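Long-range contacts in contact-dependent inhibitor A (Escherichia coli NC101, PDB 5I4Q), which probably acts as the toxic domain that contact-dependent growth inhibition delivers into neighbouring bacteria, and is bound here by its immunity protein, contact-dependent inhibitor I: residues R45-S50 and A70-I75; G63-E68 and Y76-G81; Y17-M22 and A39-A44; M22-S27 and G81-I86. All coordinates share one frame; numbering follows the deposited sequence.

Contact 1. Residues R45-S50 and A70-I75; sequences REVLNS and AGLEMI
The carbonyl O of Val47, a residue whose side chain packs on Leu72 and Met74, is gripped twice by Ser50, which itself meets Ala70. Ser50 OG lies 2.7 Å from Val47 O and Ser50 N lies 3.2 Å from Val47 O; both arrive from the same face of the carbonyl plane, the hydroxyl tilted 23° out of it. Ser50 OG sits between its own backbone N and carbonyl carbon (chi1 69°), and this turns the hydroxyl back onto the last turn of the helix. Serine suits the place because one short side chain both ties off the helix end and sets its CB 3.7 Å from Ala70 N. Ala70 is small enough to lie close to the helix backbone, its methyl CB 3.9 Å from Glu46 O. Ala70 and Gly71, both with left-handed backbone angles, make the tight turn of the beta hairpin formed by strands 65-69 and 72-77, so the end of helix 40-48 rests on that turn and on the second strand. Beyond it the contact is apolar. The two branches of Val47 divide the work: CG2 crosses Leu72 with 3.7 Å to Leu72 CD1, while CG1 lies 3.9 Å from Met74 CE. Met74, a selenomethionine, stretches from the strand and then bends at chi3 (94°), which carries its methyl CE to 3.5 Å from Leu48 CD2, the two side chains meeting at about a right angle. Tyr67 of the neighbouring strand touches Val47, Leu48 and Met74, and the carboxylate of Glu46 turns outward to a basic side chain of another protein.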
loop_
_atom_site.group_PDB
_atom_site.type_symbol
_atom_site.label_atom_id
_atom_site.label_comp_id
_atom_site.label_asym_id
_atom_site.label_seq_id
_atom_site.Cartn_x
_atom_site.Cartn_y
_atom_site.Cartn_z
ATOM N N ARG A 45 -5.382 17.375 26.883
ATOM C CA ARG A 45 -6.361 17.156 27.929
ATOM C C ARG A 45 -6.507 15.682 28.271
ATOM O O ARG A 45 -6.571 15.306 29.458
ATOM C CB ARG A 45 -7.710 17.741 27.533
ATOM C CG ARG A 45 -8.807 17.574 28.594
ATOM C CD ARG A 45 -10.027 18.428 28.252
ATOM N NE ARG A 45 -10.688 17.914 27.074
ATOM C CZ ARG A 45 -11.686 18.515 26.435
ATOM N NH1 ARG A 45 -12.172 19.677 26.880
ATOM N NH2 ARG A 45 -12.205 17.943 25.340
ATOM N N GLU A 46 -6.532 14.835 27.260
ATOM C CA GLU A 46 -6.558 13.395 27.537
ATOM C C GLU A 46 -5.385 13.016 28.419
ATOM O O GLU A 46 -5.531 12.252 29.371
ATOM C CB GLU A 46 -6.541 12.537 26.258
ATOM C CG GLU A 46 -7.851 12.562 25.469
ATOM C CD GLU A 46 -9.075 12.206 26.327
ATOM O OE1 GLU A 46 -9.179 11.065 26.760
ATOM O OE2 GLU A 46 -9.920 13.062 26.603
ATOM N N VAL A 47 -4.212 13.557 28.123
ATOM C CA VAL A 47 -3.059 13.171 28.946
ATOM C C VAL A 47 -3.275 13.630 30.397
ATOM O O VAL A 47 -3.029 12.888 31.324
ATOM C CB VAL A 47 -1.738 13.729 28.388
ATOM C CG1 VAL A 47 -0.588 13.353 29.300
ATOM C CG2 VAL A 47 -1.480 13.167 26.989
ATOM N N LEU A 48 -3.699 14.882 30.560
ATOM C CA LEU A 48 -3.807 15.490 31.860
ATOM C C LEU A 48 -4.857 14.737 32.697
ATOM O O LEU A 48 -4.702 14.649 33.883
ATOM C CB LEU A 48 -4.165 16.981 31.744
ATOM C CG LEU A 48 -3.034 17.890 31.276
ATOM C CD1 LEU A 48 -3.539 19.313 31.086
ATOM C CD2 LEU A 48 -1.869 17.919 32.269
ATOM N N ASN A 49 -5.875 14.170 32.044
ATOM C CA ASN A 49 -6.987 13.438 32.665
ATOM C C ASN A 49 -6.817 11.925 32.730
ATOM O O ASN A 49 -7.774 11.184 33.004
ATOM C CB ASN A 49 -8.290 13.765 31.904
ATOM C CG ASN A 49 -8.804 15.156 32.223
ATOM O OD1 ASN A 49 -8.455 15.719 33.230
ATOM N ND2 ASN A 49 -9.627 15.693 31.384
ATOM N N SER A 50 -5.612 11.451 32.474
ATOM C CA SER A 50 -5.354 9.987 32.391
ATOM C C SER A 50 -4.605 9.462 33.590
ATOM O O SER A 50 -4.000 8.414 33.491
ATOM C CB SER A 50 -4.475 9.661 31.171
ATOM O OG SER A 50 -3.165 10.158 31.382
ATOM N N ALA A 70 -2.659 8.019 28.420
ATOM C CA ALA A 70 -3.549 7.950 27.278
ATOM C C ALA A 70 -2.854 7.641 25.966
ATOM O O ALA A 70 -3.264 8.095 24.898
ATOM C CB ALA A 70 -4.332 9.246 27.165
ATOM N N GLY A 71 -1.814 6.849 26.032
ATOM C CA GLY A 71 -1.095 6.503 24.811
ATOM C C GLY A 71 -0.114 7.568 24.313
ATOM O O GLY A 71 0.428 7.441 23.258
ATOM N N LEU A 72 0.119 8.615 25.092
ATOM C CA LEU A 72 0.935 9.720 24.645
ATOM C C LEU A 72 1.914 10.147 25.732
ATOM O O LEU A 72 1.740 9.812 26.893
ATOM C CB LEU A 72 0.053 10.925 24.280
ATOM C CG LEU A 72 -1.084 10.751 23.297
ATOM C CD1 LEU A 72 -2.185 11.715 23.618
ATOM C CD2 LEU A 72 -0.606 10.998 21.873
ATOM N N GLU A 73 2.935 10.886 25.299
ATOM C CA GLU A 73 3.984 11.472 26.104
ATOM C C GLU A 73 3.957 12.911 25.742
ATOM O O GLU A 73 3.918 13.297 24.546
ATOM C CB GLU A 73 5.396 10.986 25.767
ATOM C CG GLU A 73 5.593 9.479 25.850
ATOM C CD GLU A 73 6.897 8.968 25.193
ATOM O OE1 GLU A 73 7.703 9.802 24.728
ATOM O OE2 GLU A 73 7.097 7.709 25.139
HETATM N N MSE A 74 4.075 13.717 26.776
HETATM C CA MSE A 74 3.978 15.138 26.629
HETATM C C MSE A 74 4.999 15.819 27.519
HETATM O O MSE A 74 5.274 15.386 28.654
HETATM C CB MSE A 74 2.576 15.477 27.075
HETATM C CG MSE A 74 2.430 16.928 27.372
HETATM SE SE MSE A 74 0.533 17.303 27.671
HETATM C CE MSE A 74 0.379 17.157 29.639
ATOM N N ILE A 75 5.521 16.921 27.013
ATOM C CA ILE A 75 6.418 17.779 27.730
ATOM C C ILE A 75 5.605 19.066 27.942
ATOM O O ILE A 75 5.213 19.754 26.975
ATOM C CB ILE A 75 7.680 18.042 26.897
ATOM C CG1 ILE A 75 8.385 16.717 26.514
ATOM C CG2 ILE A 75 8.638 19.022 27.585
ATOM C CD1 ILE A 75 8.888 15.872 27.668
#

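Contact 2. Residues G63-E68 and Y76-G81; sequences GYLRYE and YNPKTG
Leu65 and Tyr76 form an antiparallel hydrogen-bonded pair: Leu65 N is 2.8 Å from Tyr76 O, and Tyr76 N is 3.0 Å from Leu65 O, the second bond lying in the carbonyl plane. Tyr76 turns its edge to the face of Tyr67, a T-shaped stack with planes at 86° and ring centroids 5.3 Å apart; Tyr67 in turn touches Ile54 of strand 53-56. On the same face of the sheet Leu65 crosses Pro78 at about a right angle, Leu65 CD1 lying 3.5 Å from Pro78 CG. Asn77 sets its CB over one face of the Tyr64 ring, 4.0 Å from the centroid, a CH-pi contact offset toward the rim. Asparagine suits because its short side chain places OD1 to accept from Thr80 N and a water; CG, anti to the backbone N (chi1 -170°), directs the amide toward Gly63. The water donates to both Gly63 O, at 2.7 Å, and Asn77 OD1, joining two acceptors that could not bond directly. Asn77 OD1 lies 3.1 Å from Thr80 N, with the donor well above the carbonyl plane, and Gly81 N bonds to Asn77 O at 2.7 Å. Glycine suits position 63 because phi is positive and Asn77 ND2 stands where a CB would come. This is the open end of the antiparallel beta hairpin 65-69/72-77, where Asn77 begins an Asx motif in the turn leading to strand 82-88.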
loop_
_atom_site.group_PDB
_atom_site.type_symbol
_atom_site.label_atom_id
_atom_site.label_comp_id
_atom_site.label_asym_id
_atom_site.label_seq_id
_atom_site.Cartn_x
_atom_site.Cartn_y
_atom_site.Cartn_z
ATOM N N GLY A 63 11.247 24.451 33.941
ATOM C CA GLY A 63 9.812 24.516 34.195
ATOM C C GLY A 63 8.992 23.335 33.632
ATOM O O GLY A 63 7.802 23.170 33.957
ATOM N N TYR A 64 9.617 22.502 32.801
ATOM C CA TYR A 64 8.874 21.482 32.070
ATOM C C TYR A 64 8.956 20.155 32.773
ATOM O O TYR A 64 9.951 19.864 33.419
ATOM C CB TYR A 64 9.362 21.347 30.599
ATOM C CG TYR A 64 8.824 22.432 29.689
ATOM C CD1 TYR A 64 9.511 23.627 29.496
ATOM C CD2 TYR A 64 7.629 22.273 29.025
ATOM C CE1 TYR A 64 9.008 24.628 28.662
ATOM C CE2 TYR A 64 7.125 23.248 28.192
ATOM C CZ TYR A 64 7.825 24.422 27.991
ATOM O OH TYR A 64 7.281 25.378 27.175
ATOM N N LEU A 65 7.893 19.362 32.593
ATOM C CA LEU A 65 7.850 17.975 33.070
ATOM C C LEU A 65 7.408 17.051 31.955
ATOM O O LEU A 65 6.713 17.451 31.030
ATOM C CB LEU A 65 6.858 17.834 34.230
ATOM C CG LEU A 65 7.060 18.798 35.382
ATOM C CD1 LEU A 65 5.765 19.008 36.151
ATOM C CD2 LEU A 65 8.170 18.250 36.255
ATOM N N ARG A 66 7.786 15.788 32.080
ATOM C CA ARG A 66 7.278 14.770 31.205
ATOM C C ARG A 66 6.073 14.056 31.815
ATOM O O ARG A 66 6.184 13.478 32.878
ATOM C CB ARG A 66 8.346 13.772 30.943
ATOM C CG ARG A 66 8.079 12.855 29.770
ATOM C CD ARG A 66 8.839 11.563 30.012
ATOM N NE ARG A 66 8.719 10.631 28.892
ATOM C CZ ARG A 66 8.035 9.482 28.902
ATOM N NH1 ARG A 66 7.363 9.071 29.986
ATOM N NH2 ARG A 66 8.008 8.741 27.797
ATOM N N TYR A 67 4.961 14.062 31.072
ATOM C CA TYR A 67 3.736 13.398 31.420
ATOM C C TYR A 67 3.485 12.252 30.436
ATOM O O TYR A 67 3.644 12.405 29.197
ATOM C CB TYR A 67 2.566 14.361 31.271
ATOM C CG TYR A 67 2.417 15.418 32.318
ATOM C CD1 TYR A 67 3.416 16.375 32.536
ATOM C CD2 TYR A 67 1.234 15.536 33.050
ATOM C CE1 TYR A 67 3.245 17.389 33.478
ATOM C CE2 TYR A 67 1.062 16.544 33.986
ATOM C CZ TYR A 67 2.076 17.463 34.198
ATOM O OH TYR A 67 1.912 18.445 35.130
ATOM N N GLU A 68 3.053 11.116 30.957
ATOM C CA GLU A 68 2.764 9.976 30.122
ATOM C C GLU A 68 1.428 9.343 30.487
ATOM O O GLU A 68 1.235 8.920 31.612
ATOM C CB GLU A 68 3.854 8.936 30.257
ATOM C CG GLU A 68 3.724 7.816 29.212
ATOM C CD GLU A 68 4.941 6.901 29.150
ATOM O OE1 GLU A 68 5.918 7.157 29.905
ATOM O OE2 GLU A 68 4.915 5.924 28.366
ATOM N N TYR A 76 5.386 19.391 29.211
ATOM C CA TYR A 76 4.351 20.354 29.666
ATOM C C TYR A 76 4.819 21.127 30.897
ATOM O O TYR A 76 5.471 20.564 31.803
ATOM C CB TYR A 76 3.095 19.600 30.051
ATOM C CG TYR A 76 1.971 20.401 30.649
ATOM C CD1 TYR A 76 1.199 21.215 29.865
ATOM C CD2 TYR A 76 1.661 20.290 31.991
ATOM C CE1 TYR A 76 0.142 21.908 30.388
ATOM C CE2 TYR A 76 0.607 20.988 32.543
ATOM C CZ TYR A 76 -0.150 21.798 31.739
ATOM O OH TYR A 76 -1.210 22.479 32.260
ATOM N N ASN A 77 4.540 22.426 30.860
ATOM C CA ASN A 77 4.912 23.361 31.911
ATOM C C ASN A 77 3.671 23.649 32.754
ATOM O O ASN A 77 2.836 24.478 32.368
ATOM C CB ASN A 77 5.433 24.639 31.317
ATOM C CG ASN A 77 6.043 25.542 32.356
ATOM O OD1 ASN A 77 5.511 25.705 33.435
ATOM N ND2 ASN A 77 7.173 26.111 32.038
ATOM N N PRO A 78 3.539 22.962 33.908
ATOM C CA PRO A 78 2.344 23.174 34.758
ATOM C C PRO A 78 2.123 24.646 35.241
ATOM O O PRO A 78 1.008 25.015 35.518
ATOM C CB PRO A 78 2.564 22.205 35.918
ATOM C CG PRO A 78 4.045 22.047 35.981
ATOM C CD PRO A 78 4.547 22.127 34.574
ATOM N N LYS A 79 3.167 25.467 35.303
ATOM C CA LYS A 79 3.038 26.871 35.646
ATOM C C LYS A 79 2.422 27.679 34.480
ATOM O O LYS A 79 1.430 28.371 34.659
ATOM C CB LYS A 79 4.420 27.393 36.039
ATOM C CG LYS A 79 4.508 28.836 36.484
ATOM C CD LYS A 79 5.971 29.241 36.726
ATOM C CE LYS A 79 6.517 28.814 38.096
ATOM N NZ LYS A 79 6.102 29.731 39.195
ATOM N N THR A 80 2.992 27.578 33.276
ATOM C CA THR A 80 2.506 28.370 32.162
ATOM C C THR A 80 1.369 27.688 31.396
ATOM O O THR A 80 0.674 28.334 30.656
ATOM C CB THR A 80 3.631 28.762 31.201
ATOM O OG1 THR A 80 4.093 27.625 30.470
ATOM C CG2 THR A 80 4.783 29.367 31.952
ATOM N N GLY A 81 1.180 26.393 31.574
ATOM C CA GLY A 81 0.209 25.657 30.793
ATOM C C GLY A 81 0.679 25.292 29.382
ATOM O O GLY A 81 -0.088 24.766 28.563
HETATM O O HOH W 1 6.672 24.710 35.863
#

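Contact 3. Residues Y17-M22 and A39-A44; sequences YTVDGM and APFVQA
Phe41 reaches from the first turn of helix 40-48 to the strand and turn of residues 17-22. Its CB already points at them, and with CG anti to the carbonyl carbon (chi1 -74°) the ring is carried under Val19, with its rim against Met22. At CG the ring passes beneath Val19 CG1, which stands over the centre of one face, 3.5 Å from the centroid: a CH-pi contact close to the ring normal. Phe41 CD1 comes next, beneath the same Val19 methyl and 3.7 Å from Met22 CB. CE1 follows, with the carbonyl Met22 O at its edge, 3.6 Å away. At the tip Phe41 CZ lies 3.5 Å from Tyr17 O, again near the ring plane. Phenylalanine suits this slot because its face takes a methyl while its slightly positive C-H rim faces two carbonyl oxygens. Val19 offers that methyl because CG1 occupies the position between backbone N and carbonyl carbon (chi1 64°). The type I' turn from Val19 to Met22 brings these two residues side by side, with Val19 N 3.0 Å from Met22 O. The selenomethionine Met22 runs alongside Phe41 in the opposite direction; its SE lies at the ring edge, 5.5 Å from the centroid, a Met-aromatic contact, and 3.9 Å from Ala44 CB one turn further along the helix. Phe41 also meets Phe24 edge-to-face and touches Ile10, so helix 40-48 is seated on the three-stranded sheet 8-12/16-19/22-25, while Ala44 looks across to Val83 of the second sheet.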
loop_
_atom_site.group_PDB
_atom_site.type_symbol
_atom_site.label_atom_id
_atom_site.label_comp_id
_atom_site.label_asym_id
_atom_site.label_seq_id
_atom_site.Cartn_x
_atom_site.Cartn_y
_atom_site.Cartn_z
ATOM N N TYR A 17 -1.469 29.855 20.934
ATOM C CA TYR A 17 -2.871 29.572 20.971
ATOM C C TYR A 17 -3.168 29.062 22.384
ATOM O O TYR A 17 -2.447 28.190 22.904
ATOM C CB TYR A 17 -3.256 28.495 19.910
ATOM C CG TYR A 17 -3.181 28.922 18.451
ATOM C CD1 TYR A 17 -4.188 29.692 17.874
ATOM C CD2 TYR A 17 -2.091 28.556 17.647
ATOM C CE1 TYR A 17 -4.124 30.069 16.529
ATOM C CE2 TYR A 17 -1.999 28.950 16.333
ATOM C CZ TYR A 17 -3.021 29.692 15.765
ATOM O OH TYR A 17 -2.914 30.047 14.443
ATOM N N THR A 18 -4.254 29.552 22.981
ATOM C CA THR A 18 -4.508 29.297 24.378
ATOM C C THR A 18 -5.960 28.987 24.575
ATOM O O THR A 18 -6.804 29.581 23.911
ATOM C CB THR A 18 -4.127 30.543 25.257
ATOM O OG1 THR A 18 -4.917 31.653 24.849
ATOM C CG2 THR A 18 -2.674 30.989 25.085
ATOM N N VAL A 19 -6.247 28.068 25.495
ATOM C CA VAL A 19 -7.622 27.737 25.896
ATOM C C VAL A 19 -7.586 26.758 27.079
ATOM O O VAL A 19 -6.709 25.870 27.102
ATOM C CB VAL A 19 -8.424 27.130 24.730
ATOM C CG1 VAL A 19 -7.821 25.818 24.312
ATOM C CG2 VAL A 19 -9.897 26.907 25.087
ATOM N N ASP A 20 -8.514 26.936 28.046
ATOM C CA ASP A 20 -8.681 26.027 29.212
ATOM C C ASP A 20 -7.391 25.895 30.035
ATOM O O ASP A 20 -7.068 24.830 30.588
ATOM C CB ASP A 20 -9.112 24.641 28.714
ATOM C CG ASP A 20 -9.976 23.850 29.712
ATOM O OD1 ASP A 20 -10.573 24.439 30.645
ATOM O OD2 ASP A 20 -10.078 22.610 29.528
ATOM N N GLY A 21 -6.629 26.972 30.089
ATOM C CA GLY A 21 -5.357 26.927 30.787
ATOM C C GLY A 21 -4.235 26.158 30.087
ATOM O O GLY A 21 -3.189 25.928 30.689
HETATM N N MSE A 22 -4.436 25.752 28.829
HETATM C CA MSE A 22 -3.371 25.140 28.041
HETATM C C MSE A 22 -2.898 26.092 26.972
HETATM O O MSE A 22 -3.652 26.951 26.490
HETATM C CB MSE A 22 -3.877 23.896 27.354
HETATM C CG MSE A 22 -4.206 22.754 28.312
HETATM SE SE MSE A 22 -5.122 21.279 27.338
HETATM C CE MSE A 22 -6.950 22.011 27.135
ATOM N N ALA A 39 -6.210 18.070 16.631
ATOM C CA ALA A 39 -6.838 18.341 17.909
ATOM C C ALA A 39 -5.846 18.191 19.055
ATOM O O ALA A 39 -6.059 17.384 19.936
ATOM C CB ALA A 39 -8.014 17.418 18.100
ATOM N N PRO A 40 -4.768 18.995 19.039
ATOM C CA PRO A 40 -3.761 18.963 20.080
ATOM C C PRO A 40 -4.233 19.325 21.479
ATOM O O PRO A 40 -3.670 18.855 22.416
ATOM C CB PRO A 40 -2.758 20.020 19.645
ATOM C CG PRO A 40 -3.037 20.307 18.250
ATOM C CD PRO A 40 -4.460 20.017 18.018
ATOM N N PHE A 41 -5.232 20.185 21.616
ATOM C CA PHE A 41 -5.784 20.484 22.936
ATOM C C PHE A 41 -6.543 19.312 23.469
ATOM O O PHE A 41 -6.459 19.003 24.678
ATOM C CB PHE A 41 -6.674 21.723 22.915
ATOM C CG PHE A 41 -5.900 23.009 22.793
ATOM C CD1 PHE A 41 -5.200 23.516 23.879
ATOM C CD2 PHE A 41 -5.894 23.714 21.635
ATOM C CE1 PHE A 41 -4.503 24.699 23.787
ATOM C CE2 PHE A 41 -5.225 24.912 21.543
ATOM C CZ PHE A 41 -4.520 25.399 22.613
ATOM N N VAL A 42 -7.302 18.667 22.598
ATOM C CA VAL A 42 -7.977 17.430 22.997
ATOM C C VAL A 42 -6.956 16.350 23.415
ATOM O O VAL A 42 -7.095 15.749 24.468
ATOM C CB VAL A 42 -8.868 16.920 21.880
ATOM C CG1 VAL A 42 -9.370 15.528 22.229
ATOM C CG2 VAL A 42 -10.012 17.879 21.651
ATOM N N GLN A 43 -5.902 16.144 22.623
ATOM C CA GLN A 43 -4.836 15.186 23.011
ATOM C C GLN A 43 -4.252 15.524 24.396
ATOM O O GLN A 43 -4.074 14.645 25.260
ATOM C CB GLN A 43 -3.693 15.166 22.001
ATOM C CG GLN A 43 -4.041 14.736 20.568
ATOM C CD GLN A 43 -2.821 14.862 19.642
ATOM O OE1 GLN A 43 -1.716 14.395 19.981
ATOM N NE2 GLN A 43 -3.000 15.497 18.478
ATOM N N ALA A 44 -3.907 16.788 24.610
ATOM C CA ALA A 44 -3.203 17.183 25.859
ATOM C C ALA A 44 -4.130 17.024 27.067
ATOM O O ALA A 44 -3.721 16.604 28.147
ATOM C CB ALA A 44 -2.722 18.629 25.758
#

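Contact 4. Residues M22-S27 and G81-I86; sequences MKFSKS and GQVGHI
With CG anti to its carbonyl carbon (chi1 -78°), the ring of Phe24 swings back toward strand 82-88, where Val83, its CG1 anti to the backbone N (chi1 179°), sets CB over one ring face with its methyls reaching the rim. Val83 CB stands 3.8 Å from the centroid, a CH-pi contact displaced toward the rim, and Val83 CG1 comes within 3.5 Å of Phe24 CE2. Valine suits this place because its branch at CB puts three carbons against the ring, and Ile86 CG2 approaches that ring at its edge. The backbones join beside them. Lys23 N lies 2.8 Å from Gly81 O, meeting it from above the carbonyl plane, whereas Val83 N lies 2.8 Å from Lys23 O with a C=O...N angle of 174°. Both bonds of Lys23 flank Gln82, the pattern of a parallel bridge, and this single bridge connects edge strands of two antiparallel sheets. Gly81 provides the positive phi of the G1 beta bulge that it and Gln82 make opposite Asn77. Outside the core the extended aliphatic chains of Lys23 and Gln82 cross, Lys23 CG 3.8 Å from Gln82 CB, and the ammonium of Lys23 makes a cation-pi contact with Phe16. A water holds three groups together: it accepts from Ser25 N at 2.9 Å and from Gln82 NE2 at 3.1 Å and donates to Val83 O at 2.8 Å. Buried apolar packing thus lies on one side of the bridge, the water and the Lys23-Gln82 crossing on the other; two backbone bonds hold the strands at one point, and the water serves groups which that bridge does not pair.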
loop_
_atom_site.group_PDB
_atom_site.type_symbol
_atom_site.label_atom_id
_atom_site.label_comp_id
_atom_site.label_asym_id
_atom_site.label_seq_id
_atom_site.Cartn_x
_atom_site.Cartn_y
_atom_site.Cartn_z
HETATM N N MSE A 22 -4.436 25.752 28.829
HETATM C CA MSE A 22 -3.371 25.140 28.041
HETATM C C MSE A 22 -2.898 26.092 26.972
HETATM O O MSE A 22 -3.652 26.951 26.490
HETATM C CB MSE A 22 -3.877 23.896 27.354
HETATM C CG MSE A 22 -4.206 22.754 28.312
HETATM SE SE MSE A 22 -5.122 21.279 27.338
HETATM C CE MSE A 22 -6.950 22.011 27.135
ATOM N N LYS A 23 -1.648 25.931 26.536
ATOM C CA LYS A 23 -1.205 26.697 25.400
ATOM C C LYS A 23 -0.172 25.976 24.577
ATOM O O LYS A 23 0.578 25.147 25.079
ATOM C CB LYS A 23 -0.743 28.102 25.826
ATOM C CG LYS A 23 0.697 28.233 26.253
ATOM C CD LYS A 23 0.975 29.676 26.704
ATOM C CE LYS A 23 2.354 29.814 27.362
ATOM N NZ LYS A 23 2.587 31.161 27.970
ATOM N N PHE A 24 -0.191 26.305 23.283
ATOM C CA PHE A 24 0.736 25.822 22.263
ATOM C C PHE A 24 1.345 26.997 21.507
ATOM O O PHE A 24 0.617 27.907 21.137
ATOM C CB PHE A 24 -0.009 25.001 21.201
ATOM C CG PHE A 24 -0.346 23.603 21.628
ATOM C CD1 PHE A 24 -1.490 23.338 22.380
ATOM C CD2 PHE A 24 0.446 22.537 21.242
ATOM C CE1 PHE A 24 -1.807 22.043 22.764
ATOM C CE2 PHE A 24 0.138 21.262 21.613
ATOM C CZ PHE A 24 -0.990 21.001 22.381
ATOM N N SER A 25 2.634 26.958 21.201
ATOM C CA SER A 25 3.176 27.970 20.246
ATOM C C SER A 25 2.446 27.897 18.888
ATOM O O SER A 25 1.915 26.847 18.488
ATOM C CB SER A 25 4.678 27.839 20.038
ATOM O OG SER A 25 4.982 26.815 19.134
ATOM N N LYS A 26 2.420 29.025 18.209
ATOM C CA LYS A 26 1.806 29.139 16.914
ATOM C C LYS A 26 2.279 28.042 15.986
ATOM O O LYS A 26 1.480 27.380 15.345
ATOM C CB LYS A 26 2.129 30.511 16.280
ATOM C CG LYS A 26 1.359 30.832 14.993
ATOM C CD LYS A 26 1.997 31.971 14.187
ATOM C CE LYS A 26 1.301 32.192 12.842
ATOM N NZ LYS A 26 1.736 31.216 11.803
ATOM N N SER A 27 3.580 27.881 15.853
ATOM C CA SER A 27 4.059 27.006 14.797
ATOM C C SER A 27 3.850 25.562 15.224
ATOM O O SER A 27 3.483 24.746 14.397
ATOM C CB SER A 27 5.527 27.281 14.443
ATOM O OG SER A 27 6.328 27.025 15.581
ATOM N N GLY A 81 1.180 26.393 31.574
ATOM C CA GLY A 81 0.209 25.657 30.793
ATOM C C GLY A 81 0.679 25.292 29.382
ATOM O O GLY A 81 -0.088 24.766 28.563
ATOM N N GLN A 82 1.943 25.542 29.080
ATOM C CA GLN A 82 2.412 25.301 27.714
ATOM C C GLN A 82 2.742 23.847 27.519
ATOM O O GLN A 82 3.517 23.270 28.285
ATOM C CB GLN A 82 3.644 26.121 27.338
ATOM C CG GLN A 82 4.053 25.967 25.882
ATOM C CD GLN A 82 5.176 26.911 25.476
ATOM O OE1 GLN A 82 5.639 27.701 26.270
ATOM N NE2 GLN A 82 5.592 26.842 24.211
ATOM N N VAL A 83 2.147 23.301 26.467
ATOM C CA VAL A 83 2.533 21.995 25.907
ATOM C C VAL A 83 3.677 22.192 24.945
ATOM O O VAL A 83 3.463 22.713 23.851
ATOM C CB VAL A 83 1.352 21.395 25.112
ATOM C CG1 VAL A 83 1.742 20.070 24.511
ATOM C CG2 VAL A 83 0.161 21.238 26.020
ATOM N N GLY A 84 4.890 21.801 25.322
ATOM C CA GLY A 84 6.057 22.049 24.443
ATOM C C GLY A 84 6.254 20.964 23.380
ATOM O O GLY A 84 6.838 21.208 22.314
ATOM N N HIS A 85 5.789 19.760 23.709
ATOM C CA HIS A 85 5.872 18.621 22.833
ATOM C C HIS A 85 4.913 17.506 23.272
ATOM O O HIS A 85 4.807 17.209 24.450
ATOM C CB HIS A 85 7.281 18.091 22.813
ATOM C CG HIS A 85 7.467 16.935 21.886
ATOM N ND1 HIS A 85 7.664 15.646 22.331
ATOM C CD2 HIS A 85 7.508 16.885 20.531
ATOM C CE1 HIS A 85 7.795 14.846 21.288
ATOM N NE2 HIS A 85 7.707 15.577 20.187
ATOM N N ILE A 86 4.254 16.885 22.299
ATOM C CA ILE A 86 3.357 15.790 22.529
ATOM C C ILE A 86 3.428 14.837 21.300
ATOM O O ILE A 86 3.448 15.290 20.179
ATOM C CB ILE A 86 1.930 16.307 22.767
ATOM C CG1 ILE A 86 0.974 15.171 23.093
ATOM C CG2 ILE A 86 1.442 17.098 21.591
ATOM C CD1 ILE A 86 -0.228 15.610 23.927
HETATM O O HOH W 2 4.329 24.817 22.244
#

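Overall arrangement
From the N terminus, strand 16-19 and the turn to residue 22 open contact 3, and contact 4 opens at residue 22, which the two share. Contact 3 closes when the chain reaches helix 40-48, so it crosses contact 4, which closes only at strand 82-88. The long loop held by contact 4 encloses contacts 1 and 2. Contact 1 opens at the end of that same helix, after contact 3 has closed, and crosses contact 2: their segments alternate along the chain, 45-50, 63-68, 70-75, 76-81. Together contacts 1 and 3 fasten helix 40-48 to both sheets, contact 2 pairs the two inner strands of the second sheet, and contact 4 joins the two sheets directly.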